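Local coordinates for glycosyl hydrolases family 31 family protein (Aspergillus niger, PDB 6DRU), which hydrolyses alpha-xylosidic bonds, releasing alpha-xylose from the non-reducing terminal glucose of xyloglucan oligosaccharides, at residues I19-V31 with R74-T86. Numbering follows the deposited sequence.
Sequences ILIQPFGYDGFRV and RTLRNGNIILRTT. With NAG (2-acetamido-2-deoxy-beta-D-glucopyranose), chain L; MAN (alpha-D-mannopyranose), chain I.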
# COMPACT_ATOMS: atom_id res chain seq x y z
N ILE A 19 -15.18 -20.80 -7.54
CA ILE A 19 -14.47 -21.96 -7.01
C ILE A 19 -14.60 -23.10 -8.00
O ILE A 19 -15.72 -23.51 -8.34
CB ILE A 19 -14.99 -22.38 -5.63
CG1 ILE A 19 -14.94 -21.21 -4.63
CG2 ILE A 19 -14.19 -23.56 -5.10
CD1 ILE A 19 -16.26 -20.47 -4.49
N LEU A 20 -13.46 -23.61 -8.47
CA LEU A 20 -13.42 -24.70 -9.44
C LEU A 20 -12.80 -25.92 -8.77
O LEU A 20 -11.59 -25.94 -8.51
CB LEU A 20 -12.64 -24.29 -10.68
CG LEU A 20 -12.40 -25.38 -11.73
CD1 LEU A 20 -13.72 -25.87 -12.31
CD2 LEU A 20 -11.48 -24.88 -12.83
N ILE A 21 -13.62 -26.93 -8.49
CA ILE A 21 -13.18 -28.17 -7.86
C ILE A 21 -13.19 -29.26 -8.93
O ILE A 21 -14.22 -29.50 -9.57
CB ILE A 21 -14.08 -28.56 -6.68
CG1 ILE A 21 -14.31 -27.35 -5.77
CG2 ILE A 21 -13.45 -29.70 -5.89
CD1 ILE A 21 -15.77 -27.09 -5.48
N GLN A 22 -12.04 -29.91 -9.12
CA GLN A 22 -11.92 -30.96 -10.12
C GLN A 22 -11.31 -32.21 -9.49
O GLN A 22 -10.43 -32.11 -8.63
CB GLN A 22 -11.04 -30.51 -11.29
CG GLN A 22 -11.39 -29.15 -11.85
CD GLN A 22 -10.33 -28.63 -12.81
OE1 GLN A 22 -9.21 -28.32 -12.40
NE2 GLN A 22 -10.67 -28.55 -14.09
N PRO A 23 -11.76 -33.39 -9.91
CA PRO A 23 -11.03 -34.61 -9.55
C PRO A 23 -9.64 -34.58 -10.17
O PRO A 23 -9.47 -34.19 -11.32
CB PRO A 23 -11.89 -35.74 -10.13
CG PRO A 23 -12.68 -35.08 -11.22
CD PRO A 23 -12.94 -33.68 -10.74
N PHE A 24 -8.64 -34.98 -9.38
CA PHE A 24 -7.25 -34.84 -9.79
C PHE A 24 -6.46 -36.04 -9.28
O PHE A 24 -6.23 -36.16 -8.07
CB PHE A 24 -6.66 -33.53 -9.26
CG PHE A 24 -5.66 -32.90 -10.18
CD1 PHE A 24 -6.08 -32.17 -11.28
CD2 PHE A 24 -4.31 -33.03 -9.94
CE1 PHE A 24 -5.16 -31.59 -12.13
CE2 PHE A 24 -3.38 -32.45 -10.78
CZ PHE A 24 -3.81 -31.73 -11.88
N GLY A 25 -6.04 -36.90 -10.20
CA GLY A 25 -5.31 -38.10 -9.83
C GLY A 25 -6.17 -39.08 -9.05
O GLY A 25 -7.39 -38.95 -8.91
N TYR A 26 -5.49 -40.10 -8.53
CA TYR A 26 -6.15 -41.12 -7.72
C TYR A 26 -6.52 -40.53 -6.36
O TYR A 26 -5.66 -40.02 -5.65
CB TYR A 26 -5.25 -42.34 -7.55
CG TYR A 26 -5.09 -43.17 -8.80
CD1 TYR A 26 -6.18 -43.50 -9.59
CD2 TYR A 26 -3.83 -43.63 -9.19
CE1 TYR A 26 -6.03 -44.26 -10.73
CE2 TYR A 26 -3.67 -44.40 -10.33
CZ TYR A 26 -4.77 -44.71 -11.09
OH TYR A 26 -4.63 -45.47 -12.23
N ASP A 27 -7.81 -40.62 -6.01
CA ASP A 27 -8.30 -40.24 -4.69
C ASP A 27 -7.94 -38.79 -4.34
O ASP A 27 -7.61 -38.48 -3.20
CB ASP A 27 -7.77 -41.18 -3.61
CG ASP A 27 -7.69 -42.63 -4.08
OD1 ASP A 27 -8.75 -43.23 -4.34
OD2 ASP A 27 -6.56 -43.15 -4.18
N GLY A 28 -8.03 -37.90 -5.32
CA GLY A 28 -7.64 -36.52 -5.11
C GLY A 28 -8.61 -35.54 -5.73
O GLY A 28 -9.27 -35.83 -6.72
N PHE A 29 -8.69 -34.36 -5.11
CA PHE A 29 -9.43 -33.23 -5.64
C PHE A 29 -8.51 -32.02 -5.72
O PHE A 29 -7.65 -31.82 -4.86
CB PHE A 29 -10.65 -32.89 -4.78
CG PHE A 29 -11.85 -33.74 -5.07
CD1 PHE A 29 -12.42 -33.74 -6.33
CD2 PHE A 29 -12.41 -34.53 -4.08
CE1 PHE A 29 -13.53 -34.52 -6.60
CE2 PHE A 29 -13.52 -35.31 -4.35
CZ PHE A 29 -14.08 -35.31 -5.61
N ARG A 30 -8.68 -31.22 -6.77
CA ARG A 30 -7.96 -29.96 -6.93
C ARG A 30 -8.95 -28.81 -6.84
O ARG A 30 -9.97 -28.80 -7.55
CB ARG A 30 -7.22 -29.91 -8.27
CG ARG A 30 -6.40 -28.65 -8.45
CD ARG A 30 -5.78 -28.57 -9.83
NE ARG A 30 -4.78 -27.51 -9.90
CZ ARG A 30 -4.20 -27.10 -11.03
NH1 ARG A 30 -4.54 -27.66 -12.19
NH2 ARG A 30 -3.30 -26.13 -11.00
N VAL A 31 -8.66 -27.84 -5.98
CA VAL A 31 -9.54 -26.71 -5.72
C VAL A 31 -8.82 -25.43 -6.10
O VAL A 31 -7.68 -25.21 -5.68
CB VAL A 31 -10.00 -26.67 -4.25
CG1 VAL A 31 -10.83 -25.42 -3.99
CG2 VAL A 31 -10.80 -27.91 -3.92
N ARG A 74 -24.30 -30.41 -3.20
CA ARG A 74 -23.94 -31.39 -4.23
C ARG A 74 -22.88 -32.33 -3.68
O ARG A 74 -22.30 -32.10 -2.61
CB ARG A 74 -23.43 -30.71 -5.51
CG ARG A 74 -24.25 -29.52 -5.96
CD ARG A 74 -23.80 -29.02 -7.32
NE ARG A 74 -24.91 -28.47 -8.08
CZ ARG A 74 -25.56 -29.12 -9.04
NH1 ARG A 74 -25.19 -30.36 -9.37
NH2 ARG A 74 -26.56 -28.54 -9.68
N THR A 75 -22.63 -33.41 -4.42
CA THR A 75 -21.68 -34.43 -4.01
C THR A 75 -20.93 -34.94 -5.24
O THR A 75 -21.53 -35.16 -6.30
CB THR A 75 -22.38 -35.60 -3.30
OG1 THR A 75 -23.09 -35.11 -2.15
CG2 THR A 75 -21.37 -36.65 -2.85
N LEU A 76 -19.62 -35.13 -5.08
CA LEU A 76 -18.77 -35.64 -6.14
C LEU A 76 -17.77 -36.61 -5.53
O LEU A 76 -17.22 -36.34 -4.46
CB LEU A 76 -18.03 -34.51 -6.88
CG LEU A 76 -17.83 -34.65 -8.39
CD1 LEU A 76 -17.26 -33.36 -8.96
CD2 LEU A 76 -16.93 -35.83 -8.74
N ARG A 77 -17.56 -37.74 -6.20
CA ARG A 77 -16.68 -38.78 -5.70
C ARG A 77 -15.63 -39.13 -6.75
O ARG A 77 -15.95 -39.28 -7.93
CB ARG A 77 -17.46 -40.04 -5.31
CG ARG A 77 -16.57 -41.20 -4.89
CD ARG A 77 -17.37 -42.37 -4.35
NE ARG A 77 -16.49 -43.47 -3.96
CZ ARG A 77 -16.91 -44.60 -3.40
NH1 ARG A 77 -18.20 -44.79 -3.16
NH2 ARG A 77 -16.03 -45.54 -3.08
N ASN A 78 -14.39 -39.27 -6.30
CA ASN A 78 -13.28 -39.72 -7.14
C ASN A 78 -12.43 -40.65 -6.29
O ASN A 78 -11.80 -40.21 -5.33
CB ASN A 78 -12.46 -38.54 -7.66
CG ASN A 78 -11.20 -38.98 -8.36
OD1 ASN A 78 -11.14 -40.05 -8.96
ND2 ASN A 78 -10.16 -38.15 -8.29
N GLY A 79 -12.40 -41.93 -6.65
CA GLY A 79 -11.65 -42.88 -5.85
C GLY A 79 -12.32 -43.09 -4.51
O GLY A 79 -13.52 -43.36 -4.43
N ASN A 80 -11.54 -42.96 -3.43
CA ASN A 80 -12.06 -43.12 -2.08
C ASN A 80 -12.29 -41.79 -1.38
O ASN A 80 -12.62 -41.79 -0.18
CB ASN A 80 -11.12 -44.01 -1.25
CG ASN A 80 -9.70 -43.46 -1.16
OD1 ASN A 80 -9.47 -42.26 -1.24
ND2 ASN A 80 -8.74 -44.36 -0.99
N ILE A 81 -12.13 -40.67 -2.08
CA ILE A 81 -12.38 -39.35 -1.51
C ILE A 81 -13.70 -38.83 -2.07
O ILE A 81 -14.03 -39.05 -3.24
CB ILE A 81 -11.22 -38.38 -1.80
CG1 ILE A 81 -11.34 -37.12 -0.94
CG2 ILE A 81 -11.16 -37.99 -3.27
CD1 ILE A 81 -10.17 -36.17 -1.07
N ILE A 82 -14.48 -38.17 -1.21
CA ILE A 82 -15.77 -37.62 -1.59
C ILE A 82 -15.82 -36.16 -1.19
O ILE A 82 -15.38 -35.78 -0.10
CB ILE A 82 -16.93 -38.40 -0.93
CG1 ILE A 82 -17.08 -39.79 -1.54
CG2 ILE A 82 -18.24 -37.63 -1.04
CD1 ILE A 82 -18.30 -40.54 -1.05
N LEU A 83 -16.34 -35.32 -2.09
CA LEU A 83 -16.57 -33.91 -1.81
C LEU A 83 -18.06 -33.69 -1.58
O LEU A 83 -18.90 -34.21 -2.32
CB LEU A 83 -16.08 -33.04 -2.97
CG LEU A 83 -16.77 -31.69 -3.17
CD1 LEU A 83 -16.37 -30.69 -2.10
CD2 LEU A 83 -16.49 -31.15 -4.57
N ARG A 84 -18.38 -32.92 -0.55
CA ARG A 84 -19.76 -32.56 -0.23
C ARG A 84 -19.83 -31.05 -0.03
O ARG A 84 -19.30 -30.53 0.96
CB ARG A 84 -20.26 -33.30 1.01
CG ARG A 84 -20.59 -34.76 0.76
CD ARG A 84 -21.48 -35.32 1.86
NE ARG A 84 -21.90 -36.69 1.58
CZ ARG A 84 -21.32 -37.77 2.09
NH1 ARG A 84 -20.29 -37.65 2.92
NH2 ARG A 84 -21.77 -38.98 1.77
N THR A 85 -20.47 -30.35 -0.96
CA THR A 85 -20.72 -28.92 -0.78
C THR A 85 -21.91 -28.74 0.15
O THR A 85 -22.94 -29.40 0.01
CB THR A 85 -20.99 -28.24 -2.13
OG1 THR A 85 -22.16 -28.80 -2.73
CG2 THR A 85 -19.80 -28.43 -3.06
N THR A 86 -21.76 -27.84 1.13
CA THR A 86 -22.78 -27.62 2.15
C THR A 86 -22.94 -26.12 2.37
O THR A 86 -22.23 -25.30 1.78
CB THR A 86 -22.42 -28.33 3.46
OG1 THR A 86 -21.10 -27.96 3.86
CG2 THR A 86 -22.50 -29.84 3.29
C1 NAG L . -22.67 -38.48 -10.01
C2 NAG L . -24.05 -37.92 -10.29
C3 NAG L . -24.53 -37.07 -9.17
C4 NAG L . -24.42 -37.80 -7.85
C5 NAG L . -23.02 -38.34 -7.67
C6 NAG L . -22.95 -39.16 -6.40
C7 NAG L . -24.34 -37.81 -12.73
C8 NAG L . -24.32 -37.01 -14.02
N2 NAG L . -24.03 -37.17 -11.50
O3 NAG L . -25.86 -36.66 -9.43
O4 NAG L . -24.73 -36.93 -6.79
O5 NAG L . -22.67 -39.15 -8.77
O6 NAG L . -21.65 -39.08 -5.86
O7 NAG L . -24.62 -38.99 -12.76
C1 MAN I . -23.50 -36.86 8.98
C2 MAN I . -24.36 -38.07 8.69
C3 MAN I . -23.77 -38.85 7.53
C4 MAN I . -23.45 -37.93 6.37
C5 MAN I . -22.72 -36.69 6.85
C6 MAN I . -22.53 -35.75 5.68
O2 MAN I . -25.67 -37.67 8.37
O3 MAN I . -24.71 -39.81 7.11
O4 MAN I . -22.64 -38.62 5.45
O5 MAN I . -23.48 -36.04 7.84
O6 MAN I . -23.77 -35.18 5.33
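The ring of F29 meets strand 74-78 edge on: L76 O and R77 N lie near the ring plane, L76 O 3.5 Å from F29 CZ. Q22 C, from the ring's own hairpin, also lies in plane at the edge. I81 CG2 and L83 N sit oblique to the ring, and L83 CB touches F29 CE2 at 3.7 Å. Outside the segments, F99 of strand 98-102 also packs on F29. CG of F29 stands anti to its own carbonyl carbon (chi1 -82°), which carries the ring to the 74-86 hairpin. Further along, I21 CG2 meets L83 CD2 at 3.6 Å.

The amide of N78 is the second flat group. Its ND2 donates two hydrogen bonds, both close to the amide plane. N78 ND2 to G25 O is 2.9 Å, nearly along the C=O axis. N78 ND2 to G28 O is 2.9 Å, on a lone pair in the carbonyl plane. G28 O also accepts from F24 N, within its own hairpin. N78 OD1 bonds to the hydroxyl of Y2, so both ends of the amide are held. CB of P23 lies 3.5 Å from N78 ND2.

The carboxylate of D27 stacks on the amide of N80, the two planes 23° apart. D27 OD1 takes the backbone N-H of N80 at 2.9 Å, on its anti side, and D27 OD2 forms a salt bridge with R234.

The contact joins two beta hairpins from different sheets of the beta-rich N-terminal part. Each has a tight turn, type II at G25 to G28 and type II' at N78 to I81. No backbone-to-backbone hydrogen bond links them. N78 and D27 instead use side chains to bind main-chain atoms of the opposite turn, beside apolar packing of F29 and I21. The junction is buried. The two bonds from N78 ND2 and the one to Y2 probably fix the amide's orientation and tie the two turns together.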